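Local coordinates for protein adenylate kinase (Desulfovibrio gigas, PDB 2XB4) that probably catalyses the reversible transfer of the terminal phosphate from ATP to AMP, giving two ADP, and carries a bound zinc ion, at residues W80-F85 and Q93-A98; M67-L72 and K102-N107; G33-H38 and D62-M67; N18-K21 and S25-H28; Y178-G183 and A187-K192. All coordinates share one frame; numbering follows the deposited sequence.

Interaction 1: W80-F85 and Q93-A98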
# COMPACT_ATOMS: atom_id res chain seq x y z
N TRP A 80 -14.35 -19.94 26.63
CA TRP A 80 -14.23 -19.04 25.48
C TRP A 80 -13.74 -17.66 25.89
O TRP A 80 -13.89 -17.23 27.08
CB TRP A 80 -15.58 -18.92 24.73
CG TRP A 80 -16.86 -18.82 25.62
CD1 TRP A 80 -17.73 -19.86 25.91
CD2 TRP A 80 -17.40 -17.66 26.23
NE1 TRP A 80 -18.81 -19.39 26.66
CE2 TRP A 80 -18.64 -18.03 26.83
CE3 TRP A 80 -17.02 -16.27 26.26
CZ2 TRP A 80 -19.44 -17.11 27.52
CZ3 TRP A 80 -17.82 -15.40 26.90
CH2 TRP A 80 -19.00 -15.81 27.57
N LEU A 81 -13.20 -16.94 24.90
CA LEU A 81 -12.86 -15.52 25.02
C LEU A 81 -13.59 -14.79 23.92
O LEU A 81 -13.32 -15.01 22.73
CB LEU A 81 -11.35 -15.30 24.84
CG LEU A 81 -10.85 -13.81 24.74
CD1 LEU A 81 -11.01 -13.07 26.12
CD2 LEU A 81 -9.34 -13.86 24.28
N LEU A 82 -14.56 -13.98 24.30
CA LEU A 82 -15.45 -13.27 23.30
C LEU A 82 -14.95 -11.85 23.10
O LEU A 82 -14.84 -11.10 24.06
CB LEU A 82 -16.90 -13.30 23.85
CG LEU A 82 -17.99 -12.65 22.95
CD1 LEU A 82 -18.02 -13.20 21.47
CD2 LEU A 82 -19.38 -12.56 23.60
N ASP A 83 -14.62 -11.48 21.85
CA ASP A 83 -13.84 -10.30 21.55
C ASP A 83 -14.63 -9.58 20.43
O ASP A 83 -14.83 -10.12 19.38
CB ASP A 83 -12.49 -10.84 21.08
CG ASP A 83 -11.56 -9.80 20.60
OD1 ASP A 83 -11.95 -8.62 20.54
OD2 ASP A 83 -10.37 -10.14 20.29
N GLY A 84 -15.04 -8.36 20.67
CA GLY A 84 -15.53 -7.47 19.64
C GLY A 84 -17.05 -7.35 19.66
O GLY A 84 -17.64 -6.58 18.89
N PHE A 85 -17.67 -8.13 20.54
CA PHE A 85 -19.14 -8.08 20.74
C PHE A 85 -19.32 -8.23 22.25
O PHE A 85 -18.70 -9.13 22.82
CB PHE A 85 -19.84 -9.21 19.97
CG PHE A 85 -21.27 -9.15 20.04
CD1 PHE A 85 -21.89 -9.64 21.15
CD2 PHE A 85 -22.02 -8.52 19.05
CE1 PHE A 85 -23.24 -9.58 21.27
CE2 PHE A 85 -23.42 -8.43 19.16
CZ PHE A 85 -24.05 -8.96 20.27
N GLN A 93 -26.97 -5.87 27.17
CA GLN A 93 -28.00 -6.37 28.09
C GLN A 93 -28.69 -7.64 27.40
O GLN A 93 -28.99 -8.64 28.06
CB GLN A 93 -29.06 -5.30 28.36
CG GLN A 93 -30.20 -5.89 29.15
CD GLN A 93 -31.20 -4.83 29.55
OE1 GLN A 93 -31.00 -3.63 29.29
NE2 GLN A 93 -32.31 -5.26 30.15
N LYS A 94 -28.95 -7.57 26.11
CA LYS A 94 -29.59 -8.78 25.43
C LYS A 94 -28.66 -9.98 25.56
O LYS A 94 -29.14 -11.15 25.80
CB LYS A 94 -29.95 -8.49 23.96
CG LYS A 94 -31.13 -7.51 23.95
CD LYS A 94 -31.41 -7.03 22.47
CE LYS A 94 -32.90 -6.60 22.36
NZ LYS A 94 -32.95 -5.67 21.22
N LEU A 95 -27.36 -9.73 25.42
CA LEU A 95 -26.38 -10.83 25.56
C LEU A 95 -26.39 -11.41 27.00
O LEU A 95 -26.41 -12.62 27.21
CB LEU A 95 -24.95 -10.38 25.20
CG LEU A 95 -23.77 -11.38 25.42
CD1 LEU A 95 -23.92 -12.54 24.38
CD2 LEU A 95 -22.43 -10.71 25.12
N PHE A 96 -26.33 -10.53 27.99
CA PHE A 96 -26.40 -10.99 29.36
C PHE A 96 -27.68 -11.87 29.62
O PHE A 96 -27.60 -12.95 30.22
CB PHE A 96 -26.36 -9.82 30.32
CG PHE A 96 -26.41 -10.26 31.74
CD1 PHE A 96 -25.37 -11.02 32.29
CD2 PHE A 96 -27.55 -9.99 32.51
CE1 PHE A 96 -25.48 -11.48 33.66
CE2 PHE A 96 -27.63 -10.45 33.88
CZ PHE A 96 -26.56 -11.17 34.40
N GLU A 97 -28.86 -11.42 29.15
CA GLU A 97 -30.10 -12.17 29.40
C GLU A 97 -30.07 -13.51 28.66
O GLU A 97 -30.51 -14.54 29.19
CB GLU A 97 -31.28 -11.33 28.93
CG GLU A 97 -31.42 -10.10 29.82
CD GLU A 97 -32.33 -8.98 29.26
OE1 GLU A 97 -32.77 -9.03 28.08
OE2 GLU A 97 -32.55 -8.01 30.02
N ALA A 98 -29.45 -13.51 27.47
CA ALA A 98 -29.36 -14.76 26.67
C ALA A 98 -28.41 -15.78 27.32
O ALA A 98 -28.65 -17.02 27.30
CB ALA A 98 -28.94 -14.43 25.20
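Gln93 NE2 donates to Glu97 OE2 at 2.8 Å one helical turn on, while Leu95, between them in sequence, leaves the helix on another side and meets Leu82 and Phe85. The contact belongs to the beta-alpha-beta crossover of the P-loop core, in which strand 80-83 runs into helix 89-101 and the chain then returns to the sheet as strand 108-113. The carboxylate oxygen of Glu97 takes the amide proton on its syn side but tilted 30° from the carboxylate plane, with the N-H...O angle at 159°.

On the buried side everything rests on one methyl, Leu95 CD2. Chi1 of 175° swings the Leu95 branch away from its own backbone N and out toward the sheet, where it meets Leu82 tip to tip. The Phe85 side chain runs past the leucine in the opposite direction and offers the methyl its rim, near the ring plane. Thr64 and Ile65 of helix 61-75 also touch that ring, and Phe85 itself is predicted to line the AMP site. Two residues before Phe85, at the end of the strand, Asp83 forms a salt bridge with Lys13 of the P-loop. Leu95 CD2 ends 3.9 Å from Leu82 CD2 and 4.1 Å from Phe85 CE1.

Interaction 2: M67-L72 and K102-N107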
# COMPACT_ATOMS: atom_id res chain seq x y z
N MET A 67 -27.19 -16.16 17.31
CA MET A 67 -25.97 -16.60 16.64
C MET A 67 -24.78 -16.69 17.55
O MET A 67 -24.04 -17.70 17.47
CB MET A 67 -25.60 -15.66 15.49
CG MET A 67 -26.53 -15.83 14.37
SD MET A 67 -26.10 -14.87 12.83
CE MET A 67 -26.52 -16.00 11.62
N VAL A 68 -24.53 -15.61 18.30
CA VAL A 68 -23.42 -15.60 19.22
C VAL A 68 -23.55 -16.80 20.18
O VAL A 68 -22.59 -17.58 20.39
CB VAL A 68 -23.32 -14.23 20.00
CG1 VAL A 68 -22.28 -14.39 21.13
CG2 VAL A 68 -23.00 -13.08 19.00
N LEU A 69 -24.74 -16.97 20.78
CA LEU A 69 -24.87 -18.07 21.77
C LEU A 69 -24.65 -19.45 21.13
O LEU A 69 -24.06 -20.34 21.80
CB LEU A 69 -26.26 -18.08 22.39
CG LEU A 69 -26.42 -17.31 23.70
CD1 LEU A 69 -25.86 -18.23 24.81
CD2 LEU A 69 -25.79 -15.90 23.63
N GLU A 70 -25.11 -19.65 19.88
CA GLU A 70 -24.90 -20.92 19.21
C GLU A 70 -23.42 -21.21 19.00
O GLU A 70 -22.98 -22.36 19.09
CB GLU A 70 -25.59 -20.98 17.82
CG GLU A 70 -27.08 -21.16 17.99
CD GLU A 70 -27.83 -21.68 16.74
OE1 GLU A 70 -27.29 -21.74 15.58
OE2 GLU A 70 -29.05 -21.99 16.96
N THR A 71 -22.65 -20.17 18.65
CA THR A 71 -21.19 -20.32 18.49
C THR A 71 -20.48 -20.61 19.80
O THR A 71 -19.59 -21.47 19.88
CB THR A 71 -20.62 -19.01 17.78
OG1 THR A 71 -21.22 -19.01 16.47
CG2 THR A 71 -19.07 -19.12 17.55
N LEU A 72 -20.89 -19.91 20.84
CA LEU A 72 -20.33 -20.15 22.19
C LEU A 72 -20.56 -21.58 22.67
O LEU A 72 -19.68 -22.20 23.27
CB LEU A 72 -20.91 -19.14 23.16
CG LEU A 72 -20.55 -17.68 22.98
CD1 LEU A 72 -21.35 -16.84 24.07
CD2 LEU A 72 -18.99 -17.36 22.98
N LYS A 102 -29.36 -19.62 29.16
CA LYS A 102 -28.69 -20.89 28.78
C LYS A 102 -27.76 -21.38 29.87
O LYS A 102 -27.00 -22.37 29.67
CB LYS A 102 -27.84 -20.69 27.51
CG LYS A 102 -28.59 -20.39 26.28
CD LYS A 102 -29.55 -21.44 25.83
CE LYS A 102 -29.85 -21.16 24.35
NZ LYS A 102 -30.45 -22.42 23.80
N GLY A 103 -27.73 -20.67 31.01
CA GLY A 103 -26.94 -21.10 32.16
C GLY A 103 -25.46 -20.99 31.91
O GLY A 103 -24.68 -21.72 32.48
N MET A 104 -25.07 -20.08 31.05
CA MET A 104 -23.66 -19.93 30.71
C MET A 104 -23.09 -18.75 31.54
O MET A 104 -23.57 -17.61 31.44
CB MET A 104 -23.62 -19.66 29.20
CG MET A 104 -22.35 -20.03 28.48
SD MET A 104 -22.64 -19.71 26.70
CE MET A 104 -23.81 -21.01 26.25
N LYS A 105 -22.08 -19.02 32.35
CA LYS A 105 -21.57 -18.05 33.33
C LYS A 105 -20.38 -17.29 32.82
O LYS A 105 -19.47 -17.86 32.22
CB LYS A 105 -21.19 -18.72 34.67
CG LYS A 105 -22.41 -19.11 35.53
CD LYS A 105 -23.32 -17.87 35.88
CE LYS A 105 -23.82 -17.81 37.32
NZ LYS A 105 -25.06 -18.66 37.44
N ILE A 106 -20.39 -16.00 33.07
CA ILE A 106 -19.18 -15.17 32.84
C ILE A 106 -18.27 -15.29 34.07
O ILE A 106 -18.76 -15.24 35.23
CB ILE A 106 -19.57 -13.69 32.71
CG1 ILE A 106 -20.40 -13.43 31.45
CG2 ILE A 106 -18.28 -12.79 32.65
CD1 ILE A 106 -21.34 -12.12 31.63
N ASN A 107 -16.97 -15.45 33.83
CA ASN A 107 -16.00 -15.60 34.92
C ASN A 107 -15.14 -14.36 35.04
O ASN A 107 -14.78 -13.98 36.14
CB ASN A 107 -15.10 -16.85 34.73
CG ASN A 107 -15.91 -18.15 34.72
OD1 ASN A 107 -16.50 -18.51 35.72
ND2 ASN A 107 -16.02 -18.77 33.57
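Helix 61-75 faces the loop 102-107 without touching its backbone, the nearest CA atoms being those of Leu69 and Lys102, 8.5 Å apart, so side chains bridge the gap. The loop gets its shape from the end of helix 89-101: Gly103 has positive phi and closes that helix with a Schellman motif, after which the chain is extended and Met104 turns its side chain to the helix.

Met104 and Leu69 carry the contact. The methionine chain starts out extended, with chi2 at 176°, then bends at chi3 (-70°); the methyl lies beside Leu69, and the sulfur touches both leucines. Met104 CE is 3.7 Å from Leu69 CD1, and the two side chains pass each other in opposite directions. Met104 SD lies 4.0 Å from Leu72 CB and 4.1 Å from Leu72 CD1, so the sulfur crosses that leucine at a slant, touching its CB and one methyl.

Leu69 CD1 has a second neighbour at the exposed end of the contact, Lys102 CG at 3.8 Å. It is the aliphatic part of the lysine that packs here; its ammonium carries on toward Glu73, with which it makes a long, weak ion pair. Helix 89-101 packs against the three apolar side chains: Leu99 touches both Leu72 and Met104, and Leu95 and Ala98 touch Leu69. This is plain hydrophobic packing in the alpha/beta core of adenylate kinase, joining the helix before strand 80-83 to the connection that leads into strand 108-113.

Interaction 3: G33-H38 and D62-M67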
# COMPACT_ATOMS: atom_id res chain seq x y z
N GLY A 33 -15.81 -13.88 12.83
CA GLY A 33 -15.86 -15.34 12.66
C GLY A 33 -17.21 -15.95 12.96
O GLY A 33 -17.63 -16.90 12.30
N ILE A 34 -17.95 -15.38 13.92
CA ILE A 34 -19.35 -15.84 14.16
C ILE A 34 -20.14 -15.77 12.83
O ILE A 34 -20.79 -16.74 12.39
CB ILE A 34 -20.02 -15.04 15.26
CG1 ILE A 34 -19.24 -15.20 16.59
CG2 ILE A 34 -21.52 -15.44 15.41
CD1 ILE A 34 -19.65 -14.23 17.75
N PHE A 35 -20.11 -14.61 12.16
CA PHE A 35 -20.85 -14.48 10.88
C PHE A 35 -20.38 -15.47 9.84
O PHE A 35 -21.19 -16.12 9.19
CB PHE A 35 -20.85 -13.02 10.34
CG PHE A 35 -21.82 -12.04 11.11
CD1 PHE A 35 -22.08 -12.19 12.49
CD2 PHE A 35 -22.42 -10.93 10.43
CE1 PHE A 35 -22.94 -11.29 13.20
CE2 PHE A 35 -23.30 -10.00 11.14
CZ PHE A 35 -23.55 -10.20 12.53
N ARG A 36 -19.08 -15.61 9.63
CA ARG A 36 -18.64 -16.62 8.66
C ARG A 36 -19.13 -18.04 8.95
O ARG A 36 -19.48 -18.77 8.01
CB ARG A 36 -17.10 -16.63 8.51
CG ARG A 36 -16.56 -15.54 7.61
CD ARG A 36 -15.07 -15.79 7.34
NE ARG A 36 -14.31 -15.92 8.59
CZ ARG A 36 -13.90 -14.88 9.36
NH1 ARG A 36 -14.21 -13.62 9.07
NH2 ARG A 36 -13.18 -15.12 10.44
N GLU A 37 -19.10 -18.48 10.21
CA GLU A 37 -19.73 -19.76 10.59
C GLU A 37 -21.25 -19.80 10.22
O GLU A 37 -21.76 -20.79 9.72
CB GLU A 37 -19.59 -20.01 12.13
CG GLU A 37 -20.52 -21.17 12.68
CD GLU A 37 -20.44 -21.46 14.22
OE1 GLU A 37 -19.52 -20.94 14.84
OE2 GLU A 37 -21.30 -22.19 14.80
N HIS A 38 -22.00 -18.76 10.51
CA HIS A 38 -23.46 -18.85 10.34
C HIS A 38 -23.94 -18.39 8.92
O HIS A 38 -24.75 -19.06 8.25
CB HIS A 38 -24.08 -18.00 11.36
CG HIS A 38 -24.11 -18.61 12.73
ND1 HIS A 38 -25.16 -19.37 13.15
CD2 HIS A 38 -23.27 -18.51 13.76
CE1 HIS A 38 -24.98 -19.71 14.41
NE2 HIS A 38 -23.84 -19.16 14.81
N ASP A 62 -32.13 -9.65 17.61
CA ASP A 62 -32.81 -10.92 17.88
C ASP A 62 -32.38 -12.07 17.01
O ASP A 62 -32.82 -13.21 17.21
CB ASP A 62 -34.35 -10.80 17.96
CG ASP A 62 -35.05 -10.46 16.61
OD1 ASP A 62 -34.46 -10.49 15.48
OD2 ASP A 62 -36.28 -10.18 16.71
N ILE A 63 -31.49 -11.78 16.04
CA ILE A 63 -30.88 -12.84 15.28
C ILE A 63 -29.38 -12.95 15.65
O ILE A 63 -28.85 -14.05 15.79
CB ILE A 63 -31.03 -12.58 13.73
CG1 ILE A 63 -32.52 -12.70 13.33
CG2 ILE A 63 -30.22 -13.58 12.98
CD1 ILE A 63 -32.76 -12.31 11.86
N THR A 64 -28.71 -11.82 15.82
CA THR A 64 -27.30 -11.80 16.16
C THR A 64 -27.02 -12.47 17.56
O THR A 64 -26.10 -13.27 17.69
CB THR A 64 -26.83 -10.33 16.21
OG1 THR A 64 -26.86 -9.81 14.86
CG2 THR A 64 -25.39 -10.29 16.70
N ILE A 65 -27.84 -12.17 18.57
CA ILE A 65 -27.57 -12.69 19.91
C ILE A 65 -27.71 -14.23 19.85
O ILE A 65 -26.78 -14.90 20.27
CB ILE A 65 -28.55 -12.12 20.94
CG1 ILE A 65 -28.30 -10.60 21.14
CG2 ILE A 65 -28.40 -12.86 22.30
CD1 ILE A 65 -27.03 -10.28 21.73
N PRO A 66 -28.81 -14.78 19.27
CA PRO A 66 -28.81 -16.28 19.15
C PRO A 66 -27.63 -16.85 18.35
O PRO A 66 -27.14 -17.94 18.69
CB PRO A 66 -30.14 -16.59 18.45
CG PRO A 66 -31.00 -15.40 18.60
CD PRO A 66 -30.16 -14.20 19.04
N MET A 67 -27.19 -16.16 17.31
CA MET A 67 -25.97 -16.60 16.64
C MET A 67 -24.78 -16.69 17.55
O MET A 67 -24.04 -17.70 17.47
CB MET A 67 -25.60 -15.66 15.49
CG MET A 67 -26.53 -15.83 14.37
SD MET A 67 -26.10 -14.87 12.83
CE MET A 67 -26.52 -16.00 11.62
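Met67 meets His38 twice: its side chain lies over the imidazole face while its own carbonyl oxygen takes a weak hydrogen bond from the same ring. Met67 CG sits 4.0 Å from the ring centroid and only 9° off the normal, a CH-pi contact. His38 NE2 reaches Met67 O at 3.0 Å, but the N-H...O angle of 123° is poor; NE2 also has a weak hydrogen bond with Thr71 OG1. The firmer polar partner of the ring is Thr43, whose OG1 pairs with ND1 and helps to fix the rotation of the imidazole. Ile34 O lies in plane at the ring edge.

Further out, the Met67 sulfur stands obliquely to two rings, 4.7 Å from the His38 centroid and 5.2 Å from that of Phe35, the latter a Met-aromatic contact. The terminal methyl is less certain, since its approach to His38 CB is too short to be trusted. Ile34 adds CG2, placed 4.1 Å from Met67 CB, and Phe35 CZ comes to 4.1 Å from Thr64 OG1.

The two helices run almost at right angles (93°), their axes 10.9 Å apart. Helix 31-40 widens into a pi-type turn at 36-38, and helix 61-75 is kinked at Pro66. Such a crossing joins the helix opening the predicted NMP-binding region of an adenylate kinase, where Arg36 probably contacts AMP, to the helix that follows that region.

Interaction 4: N18-K21 and S25-H28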
# COMPACT_ATOMS: atom_id res chain seq x y z
N ASN A 18 -4.94 -13.08 22.57
CA ASN A 18 -4.19 -14.28 22.14
C ASN A 18 -3.39 -14.90 23.27
O ASN A 18 -3.39 -16.10 23.42
CB ASN A 18 -3.25 -13.93 20.98
CG ASN A 18 -2.59 -15.16 20.38
OD1 ASN A 18 -1.38 -15.31 20.47
ND2 ASN A 18 -3.37 -16.05 19.80
N LEU A 19 -2.72 -14.09 24.08
CA LEU A 19 -1.95 -14.60 25.21
C LEU A 19 -2.85 -15.34 26.22
O LEU A 19 -2.52 -16.42 26.67
CB LEU A 19 -1.12 -13.49 25.86
CG LEU A 19 0.08 -13.02 24.99
CD1 LEU A 19 0.55 -11.68 25.60
CD2 LEU A 19 1.30 -14.00 24.88
N VAL A 20 -4.04 -14.80 26.45
CA VAL A 20 -4.95 -15.36 27.46
C VAL A 20 -5.50 -16.67 26.93
O VAL A 20 -5.49 -17.67 27.61
CB VAL A 20 -6.12 -14.40 27.75
CG1 VAL A 20 -7.25 -15.11 28.58
CG2 VAL A 20 -5.64 -13.13 28.47
N LYS A 21 -5.88 -16.67 25.65
CA LYS A 21 -6.49 -17.85 25.06
C LYS A 21 -5.53 -19.05 24.97
O LYS A 21 -5.95 -20.19 25.16
CB LYS A 21 -7.20 -17.49 23.73
CG LYS A 21 -6.40 -17.60 22.50
CD LYS A 21 -6.48 -18.95 21.95
CE LYS A 21 -6.28 -19.00 20.50
NZ LYS A 21 -4.85 -18.95 20.18
N SER A 25 -6.24 -22.29 27.19
CA SER A 25 -6.80 -23.18 26.15
C SER A 25 -8.25 -22.80 25.80
O SER A 25 -9.15 -23.65 25.71
CB SER A 25 -6.67 -24.63 26.56
OG SER A 25 -5.29 -24.95 26.62
N LEU A 26 -8.48 -21.49 25.62
CA LEU A 26 -9.84 -20.98 25.39
C LEU A 26 -10.12 -20.94 23.86
O LEU A 26 -9.16 -20.82 23.05
CB LEU A 26 -9.99 -19.56 25.96
CG LEU A 26 -9.70 -19.42 27.47
CD1 LEU A 26 -9.97 -18.03 27.93
CD2 LEU A 26 -10.45 -20.42 28.42
N ALA A 27 -11.40 -21.04 23.44
CA ALA A 27 -11.71 -20.69 22.06
C ALA A 27 -11.74 -19.17 21.92
O ALA A 27 -12.47 -18.51 22.68
CB ALA A 27 -13.03 -21.22 21.69
N HIS A 28 -11.02 -18.60 20.95
CA HIS A 28 -11.06 -17.16 20.81
C HIS A 28 -12.17 -16.84 19.83
O HIS A 28 -11.99 -17.10 18.66
CB HIS A 28 -9.72 -16.62 20.24
CG HIS A 28 -9.79 -15.19 19.80
ND1 HIS A 28 -9.95 -14.14 20.69
CD2 HIS A 28 -9.76 -14.63 18.56
CE1 HIS A 28 -9.98 -13.00 20.02
NE2 HIS A 28 -9.89 -13.26 18.73
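Lys21 O receives the backbone N of Leu26, five residues on, at 2.9 Å as helix 13-24 ends and the chain turns into strand 27-30. This is the second half of the beta-alpha-beta unit typical of P-loop kinases, where strand 2-6, the phosphate loop and its helix lead to the next strand. The bond is fairly straight, with an N-H...O angle of 155°, and it falls on a lone pair of the carbonyl. Ser25, with positive phi, is the residue that makes the reversal.

The apolar contacts spread to two sides of the turn. Val20 CG1, directed away from its backbone N by a chi1 of 168°, meets Leu26 CD1 at 4.0 Å; Ile3 of strand 2-6 touches both residues, and Leu218 and Leu222 of helix 211-222 touch the valine. On the other side the aliphatic part of Lys21, bent at chi2 and chi4, crosses His28 at about a right angle before its end leads away, with Lys21 CG 4.1 Å from His28 CB. His28 also packs against Cys154 of a second subunit.

The same lysine chain runs beside a backbone carbonyl of the strand segment: Lys21 CD lies 3.4 Å from Leu26 O.

Interaction 5: Y178-G183 and A187-K192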
# COMPACT_ATOMS: atom_id res chain seq x y z
N TYR A 178 -15.78 4.98 22.49
CA TYR A 178 -15.66 5.82 23.70
C TYR A 178 -16.98 6.48 24.15
O TYR A 178 -17.00 7.24 25.11
CB TYR A 178 -14.60 6.89 23.49
CG TYR A 178 -13.17 6.32 23.60
CD1 TYR A 178 -12.48 6.30 24.84
CD2 TYR A 178 -12.52 5.84 22.46
CE1 TYR A 178 -11.17 5.75 24.96
CE2 TYR A 178 -11.18 5.32 22.50
CZ TYR A 178 -10.51 5.26 23.77
OH TYR A 178 -9.20 4.84 23.88
N ASN A 179 -18.06 6.11 23.48
CA ASN A 179 -19.42 6.62 23.76
C ASN A 179 -19.86 6.00 25.11
O ASN A 179 -20.16 4.76 25.21
CB ASN A 179 -20.30 6.27 22.53
CG ASN A 179 -21.77 6.46 22.77
OD1 ASN A 179 -22.22 6.93 23.82
ND2 ASN A 179 -22.57 5.97 21.79
N THR A 180 -19.88 6.82 26.16
CA THR A 180 -20.24 6.30 27.49
C THR A 180 -21.76 6.46 27.71
O THR A 180 -22.24 6.14 28.78
CB THR A 180 -19.50 7.08 28.66
OG1 THR A 180 -19.90 8.48 28.65
CG2 THR A 180 -17.97 6.99 28.60
N VAL A 181 -22.52 6.96 26.72
CA VAL A 181 -24.00 7.00 26.87
C VAL A 181 -24.46 5.56 26.57
O VAL A 181 -25.14 4.95 27.35
CB VAL A 181 -24.67 8.03 25.97
CG1 VAL A 181 -26.28 8.05 26.16
CG2 VAL A 181 -24.09 9.44 26.25
N ASP A 182 -24.15 5.05 25.37
CA ASP A 182 -24.70 3.71 24.98
C ASP A 182 -23.75 3.00 24.01
O ASP A 182 -24.16 2.04 23.35
CB ASP A 182 -26.15 3.84 24.47
CG ASP A 182 -26.33 4.81 23.25
OD1 ASP A 182 -25.36 5.35 22.68
OD2 ASP A 182 -27.51 4.96 22.83
N GLY A 183 -22.50 3.41 23.99
CA GLY A 183 -21.52 2.79 23.05
C GLY A 183 -20.71 1.69 23.79
O GLY A 183 -21.21 1.08 24.78
N ALA A 187 -21.18 -0.26 27.44
CA ALA A 187 -21.39 -1.70 27.54
C ALA A 187 -20.45 -2.36 28.57
O ALA A 187 -20.90 -3.20 29.42
CB ALA A 187 -21.26 -2.41 26.15
N ALA A 188 -19.15 -2.03 28.47
CA ALA A 188 -18.15 -2.54 29.44
C ALA A 188 -18.55 -2.18 30.88
O ALA A 188 -18.51 -3.03 31.78
CB ALA A 188 -16.77 -1.92 29.14
N TYR A 189 -18.98 -0.92 31.10
CA TYR A 189 -19.39 -0.47 32.43
C TYR A 189 -20.68 -1.14 32.96
O TYR A 189 -20.84 -1.27 34.14
CB TYR A 189 -19.53 1.08 32.51
CG TYR A 189 -18.31 1.86 32.15
CD1 TYR A 189 -17.02 1.28 32.16
CD2 TYR A 189 -18.42 3.23 31.85
CE1 TYR A 189 -15.88 2.04 31.78
CE2 TYR A 189 -17.30 4.01 31.55
CZ TYR A 189 -16.05 3.44 31.52
OH TYR A 189 -14.96 4.24 31.14
N TYR A 190 -21.59 -1.50 32.07
CA TYR A 190 -22.74 -2.28 32.44
C TYR A 190 -22.27 -3.61 33.07
O TYR A 190 -22.81 -4.03 34.13
CB TYR A 190 -23.58 -2.47 31.20
CG TYR A 190 -24.59 -3.56 31.28
CD1 TYR A 190 -25.83 -3.36 31.98
CD2 TYR A 190 -24.39 -4.77 30.62
CE1 TYR A 190 -26.76 -4.38 32.00
CE2 TYR A 190 -25.39 -5.83 30.69
CZ TYR A 190 -26.52 -5.59 31.35
OH TYR A 190 -27.50 -6.54 31.43
N TYR A 191 -21.23 -4.21 32.51
CA TYR A 191 -20.69 -5.44 33.14
C TYR A 191 -19.94 -5.09 34.46
O TYR A 191 -20.17 -5.78 35.44
CB TYR A 191 -19.82 -6.30 32.21
CG TYR A 191 -20.68 -6.89 31.07
CD1 TYR A 191 -21.49 -8.01 31.30
CD2 TYR A 191 -20.65 -6.35 29.78
CE1 TYR A 191 -22.37 -8.50 30.27
CE2 TYR A 191 -21.47 -6.85 28.77
CZ TYR A 191 -22.34 -7.86 29.04
OH TYR A 191 -23.06 -8.34 28.01
N LYS A 192 -19.06 -4.10 34.45
CA LYS A 192 -18.37 -3.71 35.66
C LYS A 192 -19.34 -3.58 36.85
O LYS A 192 -19.05 -4.00 37.99
CB LYS A 192 -17.63 -2.40 35.45
CG LYS A 192 -16.65 -1.96 36.53
CD LYS A 192 -15.92 -0.59 36.09
CE LYS A 192 -15.20 -0.12 37.37
NZ LYS A 192 -14.23 1.03 37.24
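Thr180 CG2 approaches the Tyr189 ring obliquely, 4.2 Å from CE2, on the exposed side. Within helix 184-192 itself, one face of the Tyr191 ring carries Tyr190 CD2, 3.9 Å above its plane and over its centre. The third flat group is the Asn179 amide, which organises the loop. Its OD1 accepts from Val181 N at 2.9 Å and from Asp182 N at 3.1 Å, both coming from the same face of the amide: the first tilts 22° from the carbonyl plane, the second stands well above it. The bond from two residues on makes an Asx turn. At the other end of the amide, Asn179 ND2 donates to Asp182 OD1 at 3.0 Å, so side chain and loop hold each other.

The backbone closes the turn too, Gly183 N bonding to Asn179 O at 3.0 Å. Gly183 then serves as N-cap of helix 184-192: its O takes the proton of Ala187 N at 3.0 Å, in the carbonyl plane and with an N-H...O angle of 151°. Ala187 CB rests 3.7 Å from the same oxygen.

A third subunit reaches this loop, its Arg55 forming a salt bridge with Asp182 and its Asp54 O accepting from Asn179 ND2. Within the chain, the loop links helix 167-177 to helix 184-192. The latter packs through Tyr190 on helix 89-101, through Tyr191 on strand 2-6, and through Ala188 on strands 2-6 and 201-206.

Interactions 1, 2 and 3 meet around helix 61-75, by apolar packing between 1 and its neighbours and partly by polar contacts between 2 and 3. Interaction 1 is nested inside the chain loop closed by interaction 2, their centres 7 Å apart; Trp80 CD2 lies 3.6 Å from Leu72 CD2. Interactions 2 and 3 share Met67. Interaction 4 joins interaction 1 through neighbouring strands, Leu81 N lying 2.8 Å from Ala27 O, while interaction 5 reaches it through Tyr191 OH, 3.8 Å from Leu95 CD2. Interactions 4 and 5 lie on opposite sides of the chain's centre, 24 Å apart between centres. The P-loop holds a tartrate; a bound tartrate is about 9 Å from the His28 side chain.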